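Local structure of alpha-1,4-endofucoidanase (Mariniflexile fucanivorans, 6DLH) at residues 564-577 against 597-609. The protein hydrolyses alpha-1,4 links within fucoidan as a retaining family 107 glycoside hydrolase and carries calcium-binding immunoglobulin-like domains behind its catalytic domain. Numbering follows the deposited sequence.
Sequences DVLTITKTSGPDWL and DAGENSFTFNVSD. With CA (calcium ion), chain G.
Leu577 lays its CD2 methyl over the centre of the Phe603 ring, 3.7 Å from the centroid, and the same methyl meets the edge of Phe605 at CZ. With CG anti to its backbone N (chi1 -171°), leucine suits the place because one methyl of its fork can serve both rings. Phe605 turns a face to CA of Lys570, whose extended chain then runs past Phe603 and brings NZ to a lone pair of Leu577 O at 2.9 Å, tying down the turn after the strand. Pro574 presses CD against CE2 of Phe603 at 3.4 Å. Phe603 in turn points its edge at the face of Trp576, an offset edge-to-face pair with planes at 82°. The indole NE1 gives a nearly straight bond, 3.1 Å long, to Asn601 OD1, which lies in the ring plane although the donor stands above the plane of the amide. Asn601 is itself fixed by ND2, bonded to Asp597 O at 2.7 Å. A leucine in place of Trp576 would probably leave Asn601 OD1 without its N-H donor and Phe603 without the aromatic face its edge meets. These residues belong to the second of three immunoglobulin-like domains, where strand 567-572 is an edge strand of a four-stranded mixed sheet and pairs antiparallel with strand 599-608. A beta bulge between Lys570 and Ser572 shifts the register; Thr571 N and Ser572 O both bond the backbone of Thr604, and Ser572 OG bonds Thr604 OG1 at 2.9 Å. Gly573 takes backbone angles that favour glycine, its CA close to Phe603. At the far end Asp564 OD2 and Asp609 OD2 bind one calcium ion, completed by Gly528, Asp560, Glu562 and a water; the cation probably offsets repulsion between these oxygens, whose carboxylate planes stand 74° apart.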
loop_
_atom_site.group_PDB
_atom_site.type_symbol
_atom_site.label_atom_id
_atom_site.label_comp_id
_atom_site.label_asym_id
_atom_site.label_seq_id
_atom_site.Cartn_x
_atom_site.Cartn_y
_atom_site.Cartn_z
ATOM N N ASP A 564 -22.151 13.192 5.353
ATOM C CA ASP A 564 -22.397 13.495 3.950
ATOM C C ASP A 564 -21.074 13.467 3.188
ATOM O O ASP A 564 -20.040 13.836 3.738
ATOM C CB ASP A 564 -23.092 14.850 3.771
ATOM C CG ASP A 564 -24.462 14.949 4.428
ATOM O OD1 ASP A 564 -25.185 13.935 4.447
ATOM O OD2 ASP A 564 -24.794 16.037 4.924
ATOM N N VAL A 565 -21.136 13.026 1.924
ATOM C CA VAL A 565 -20.008 13.038 1.001
ATOM C C VAL A 565 -19.595 14.488 0.749
ATOM O O VAL A 565 -20.451 15.343 0.525
ATOM C CB VAL A 565 -20.329 12.278 -0.309
ATOM C CG1 VAL A 565 -21.616 12.746 -0.976
ATOM C CG2 VAL A 565 -19.172 12.308 -1.301
ATOM N N LEU A 566 -18.279 14.741 0.772
ATOM C CA LEU A 566 -17.751 16.098 0.760
ATOM C C LEU A 566 -16.888 16.340 -0.473
ATOM O O LEU A 566 -16.235 15.426 -0.969
ATOM C CB LEU A 566 -16.933 16.343 2.034
ATOM C CG LEU A 566 -17.680 16.158 3.354
ATOM C CD1 LEU A 566 -16.768 16.455 4.533
ATOM C CD2 LEU A 566 -18.927 17.034 3.406
ATOM N N THR A 567 -16.884 17.599 -0.925
ATOM C CA THR A 567 -16.029 18.084 -1.996
ATOM C C THR A 567 -15.227 19.275 -1.475
ATOM O O THR A 567 -15.783 20.164 -0.830
ATOM C CB THR A 567 -16.863 18.524 -3.206
ATOM O OG1 THR A 567 -17.760 17.460 -3.529
ATOM C CG2 THR A 567 -16.028 18.919 -4.407
ATOM N N ILE A 568 -13.921 19.271 -1.774
ATOM C CA ILE A 568 -13.033 20.373 -1.444
ATOM C C ILE A 568 -12.634 21.069 -2.736
ATOM O O ILE A 568 -12.355 20.413 -3.737
ATOM C CB ILE A 568 -11.796 19.882 -0.664
ATOM C CG1 ILE A 568 -12.195 19.195 0.643
ATOM C CG2 ILE A 568 -10.813 21.023 -0.430
ATOM C CD1 ILE A 568 -11.044 18.541 1.348
ATOM N N THR A 569 -12.607 22.403 -2.681
ATOM C CA THR A 569 -12.239 23.250 -3.799
ATOM C C THR A 569 -11.259 24.301 -3.296
ATOM O O THR A 569 -11.418 24.827 -2.193
ATOM C CB THR A 569 -13.467 23.978 -4.366
ATOM O OG1 THR A 569 -14.533 23.039 -4.502
ATOM C CG2 THR A 569 -13.203 24.660 -5.692
ATOM N N LYS A 570 -10.242 24.579 -4.114
ATOM C CA LYS A 570 -9.430 25.768 -3.953
ATOM C C LYS A 570 -10.184 26.920 -4.609
ATOM O O LYS A 570 -10.549 26.820 -5.780
ATOM C CB LYS A 570 -8.073 25.539 -4.624
ATOM C CG LYS A 570 -7.193 26.771 -4.798
ATOM C CD LYS A 570 -5.869 26.436 -5.446
ATOM C CE LYS A 570 -5.044 27.656 -5.780
ATOM N NZ LYS A 570 -3.874 27.314 -6.621
ATOM N N THR A 571 -10.419 28.001 -3.847
ATOM C CA THR A 571 -11.236 29.102 -4.340
ATOM C C THR A 571 -10.410 30.366 -4.595
ATOM O O THR A 571 -10.861 31.252 -5.312
ATOM C CB THR A 571 -12.510 29.329 -3.507
ATOM O OG1 THR A 571 -12.147 29.667 -2.169
ATOM C CG2 THR A 571 -13.459 28.148 -3.504
ATOM N N SER A 572 -9.200 30.449 -4.035
ATOM C CA SER A 572 -8.353 31.606 -4.289
ATOM C C SER A 572 -6.920 31.319 -3.858
ATOM O O SER A 572 -6.684 30.371 -3.114
ATOM C CB SER A 572 -8.885 32.829 -3.584
ATOM O OG SER A 572 -8.683 32.719 -2.183
ATOM N N GLY A 573 -5.989 32.175 -4.306
ATOM C CA GLY A 573 -4.584 32.085 -3.937
ATOM C C GLY A 573 -3.706 31.817 -5.156
ATOM O O GLY A 573 -4.232 31.654 -6.254
ATOM N N PRO A 574 -2.359 31.760 -5.003
ATOM C CA PRO A 574 -1.443 31.494 -6.120
ATOM C C PRO A 574 -1.702 30.186 -6.869
ATOM O O PRO A 574 -2.240 29.236 -6.303
ATOM C CB PRO A 574 -0.068 31.412 -5.442
ATOM C CG PRO A 574 -0.222 32.257 -4.199
ATOM C CD PRO A 574 -1.639 31.988 -3.739
ATOM N N ASP A 575 -1.283 30.151 -8.141
ATOM C CA ASP A 575 -1.678 29.112 -9.082
ATOM C C ASP A 575 -0.986 27.782 -8.778
ATOM O O ASP A 575 -1.551 26.727 -9.057
ATOM C CB ASP A 575 -1.413 29.531 -10.533
ATOM C CG ASP A 575 -2.180 30.765 -10.984
ATOM O OD1 ASP A 575 -3.420 30.675 -11.115
ATOM O OD2 ASP A 575 -1.527 31.807 -11.213
ATOM N N TRP A 576 0.229 27.840 -8.212
ATOM C CA TRP A 576 1.122 26.692 -8.118
ATOM C C TRP A 576 0.511 25.529 -7.336
ATOM O O TRP A 576 0.784 24.373 -7.647
ATOM C CB TRP A 576 2.496 27.085 -7.565
ATOM C CG TRP A 576 2.512 27.413 -6.101
ATOM C CD1 TRP A 576 2.467 28.657 -5.544
ATOM C CD2 TRP A 576 2.604 26.489 -5.000
ATOM N NE1 TRP A 576 2.520 28.573 -4.179
ATOM C CE2 TRP A 576 2.602 27.257 -3.814
ATOM C CE3 TRP A 576 2.684 25.094 -4.894
ATOM C CZ2 TRP A 576 2.676 26.677 -2.547
ATOM C CZ3 TRP A 576 2.749 24.519 -3.643
ATOM C CH2 TRP A 576 2.751 25.301 -2.486
ATOM N N LEU A 577 -0.289 25.832 -6.309
ATOM C CA LEU A 577 -0.863 24.796 -5.467
ATOM C C LEU A 577 -1.931 24.028 -6.247
ATOM O O LEU A 577 -2.847 24.620 -6.815
ATOM C CB LEU A 577 -1.416 25.423 -4.180
ATOM C CG LEU A 577 -1.866 24.437 -3.099
ATOM C CD1 LEU A 577 -0.687 23.666 -2.517
ATOM C CD2 LEU A 577 -2.639 25.146 -1.996
ATOM N N ASP A 597 7.434 32.488 -5.685
ATOM C CA ASP A 597 6.374 32.182 -4.733
ATOM C C ASP A 597 6.889 32.273 -3.296
ATOM O O ASP A 597 6.133 32.024 -2.357
ATOM C CB ASP A 597 5.702 30.838 -5.032
ATOM C CG ASP A 597 4.988 30.786 -6.371
ATOM O OD1 ASP A 597 4.039 31.573 -6.562
ATOM O OD2 ASP A 597 5.385 29.955 -7.215
ATOM N N ALA A 598 8.160 32.666 -3.137
ATOM C CA ALA A 598 8.829 32.729 -1.844
ATOM C C ALA A 598 8.022 33.553 -0.840
ATOM O O ALA A 598 7.359 34.523 -1.212
ATOM C CB ALA A 598 10.219 33.285 -2.017
ATOM N N GLY A 599 8.090 33.147 0.437
ATOM C CA GLY A 599 7.402 33.826 1.526
ATOM C C GLY A 599 6.033 33.216 1.825
ATOM O O GLY A 599 5.717 32.125 1.351
ATOM N N GLU A 600 5.222 33.953 2.599
ATOM C CA GLU A 600 3.939 33.484 3.100
ATOM C C GLU A 600 2.906 33.466 1.973
ATOM O O GLU A 600 2.573 34.509 1.415
ATOM C CB GLU A 600 3.486 34.353 4.276
ATOM N N ASN A 601 2.405 32.266 1.650
ATOM C CA ASN A 601 1.365 32.085 0.648
ATOM C C ASN A 601 0.033 31.804 1.340
ATOM O O ASN A 601 -0.025 31.050 2.312
ATOM C CB ASN A 601 1.688 30.953 -0.331
ATOM C CG ASN A 601 2.830 31.256 -1.279
ATOM O OD1 ASN A 601 2.673 31.139 -2.492
ATOM N ND2 ASN A 601 3.981 31.626 -0.740
ATOM N N SER A 602 -1.037 32.400 0.805
ATOM C CA SER A 602 -2.361 32.327 1.401
ATOM C C SER A 602 -3.362 31.794 0.374
ATOM O O SER A 602 -3.256 32.109 -0.811
ATOM C CB SER A 602 -2.761 33.685 1.922
ATOM O OG SER A 602 -3.666 33.566 3.004
ATOM N N PHE A 603 -4.327 30.983 0.839
ATOM C CA PHE A 603 -5.263 30.292 -0.035
ATOM C C PHE A 603 -6.612 30.144 0.664
ATOM O O PHE A 603 -6.670 30.004 1.888
ATOM C CB PHE A 603 -4.753 28.882 -0.363
ATOM C CG PHE A 603 -3.346 28.796 -0.905
ATOM C CD1 PHE A 603 -2.260 28.650 -0.051
ATOM C CD2 PHE A 603 -3.105 28.848 -2.271
ATOM C CE1 PHE A 603 -0.967 28.570 -0.553
ATOM C CE2 PHE A 603 -1.812 28.771 -2.770
ATOM C CZ PHE A 603 -0.744 28.634 -1.910
ATOM N N THR A 604 -7.694 30.142 -0.124
ATOM C CA THR A 604 -9.008 29.819 0.409
ATOM C C THR A 604 -9.412 28.414 -0.037
ATOM O O THR A 604 -9.231 28.062 -1.201
ATOM C CB THR A 604 -10.066 30.866 0.024
ATOM O OG1 THR A 604 -9.649 32.135 0.525
ATOM C CG2 THR A 604 -11.444 30.560 0.574
ATOM N N PHE A 605 -9.980 27.637 0.897
ATOM C CA PHE A 605 -10.471 26.302 0.597
ATOM C C PHE A 605 -11.923 26.147 1.051
ATOM O O PHE A 605 -12.272 26.457 2.192
ATOM C CB PHE A 605 -9.508 25.236 1.133
ATOM C CG PHE A 605 -8.320 24.979 0.238
ATOM C CD1 PHE A 605 -7.191 25.788 0.295
ATOM C CD2 PHE A 605 -8.336 23.938 -0.684
ATOM C CE1 PHE A 605 -6.106 25.561 -0.542
ATOM C CE2 PHE A 605 -7.248 23.711 -1.518
ATOM C CZ PHE A 605 -6.139 24.528 -1.451
ATOM N N ASN A 606 -12.773 25.673 0.135
ATOM C CA ASN A 606 -14.167 25.397 0.447
ATOM C C ASN A 606 -14.346 23.897 0.669
ATOM O O ASN A 606 -13.806 23.097 -0.085
ATOM C CB ASN A 606 -15.117 25.905 -0.644
ATOM C CG ASN A 606 -16.576 25.693 -0.294
ATOM O OD1 ASN A 606 -17.175 26.493 0.427
ATOM N ND2 ASN A 606 -17.159 24.616 -0.795
ATOM N N VAL A 607 -15.107 23.535 1.707
ATOM C CA VAL A 607 -15.588 22.178 1.894
ATOM C C VAL A 607 -17.115 22.214 1.839
ATOM O O VAL A 607 -17.734 22.984 2.571
ATOM C CB VAL A 607 -15.067 21.549 3.204
ATOM C CG1 VAL A 607 -15.504 22.326 4.438
ATOM C CG2 VAL A 607 -15.455 20.081 3.335
ATOM N N SER A 608 -17.705 21.373 0.975
ATOM C CA SER A 608 -19.141 21.385 0.740
ATOM C C SER A 608 -19.721 19.979 0.885
ATOM O O SER A 608 -19.014 18.997 0.669
ATOM C CB SER A 608 -19.444 21.966 -0.615
ATOM O OG SER A 608 -20.757 21.608 -1.021
ATOM N N ASP A 609 -21.007 19.888 1.249
ATOM C CA ASP A 609 -21.706 18.611 1.234
ATOM C C ASP A 609 -22.746 18.597 0.113
ATOM O O ASP A 609 -23.638 17.744 0.094
ATOM C CB ASP A 609 -22.263 18.215 2.611
ATOM C CG ASP A 609 -23.395 19.089 3.134
ATOM O OD1 ASP A 609 -23.962 19.872 2.323
ATOM O OD2 ASP A 609 -23.703 18.985 4.360
HETATM CA CA CA G . -23.980 17.893 6.381
HETATM O O HOH W 1 1.585 30.255 -8.431
HETATM O O HOH W 2 -26.362 18.724 5.862
#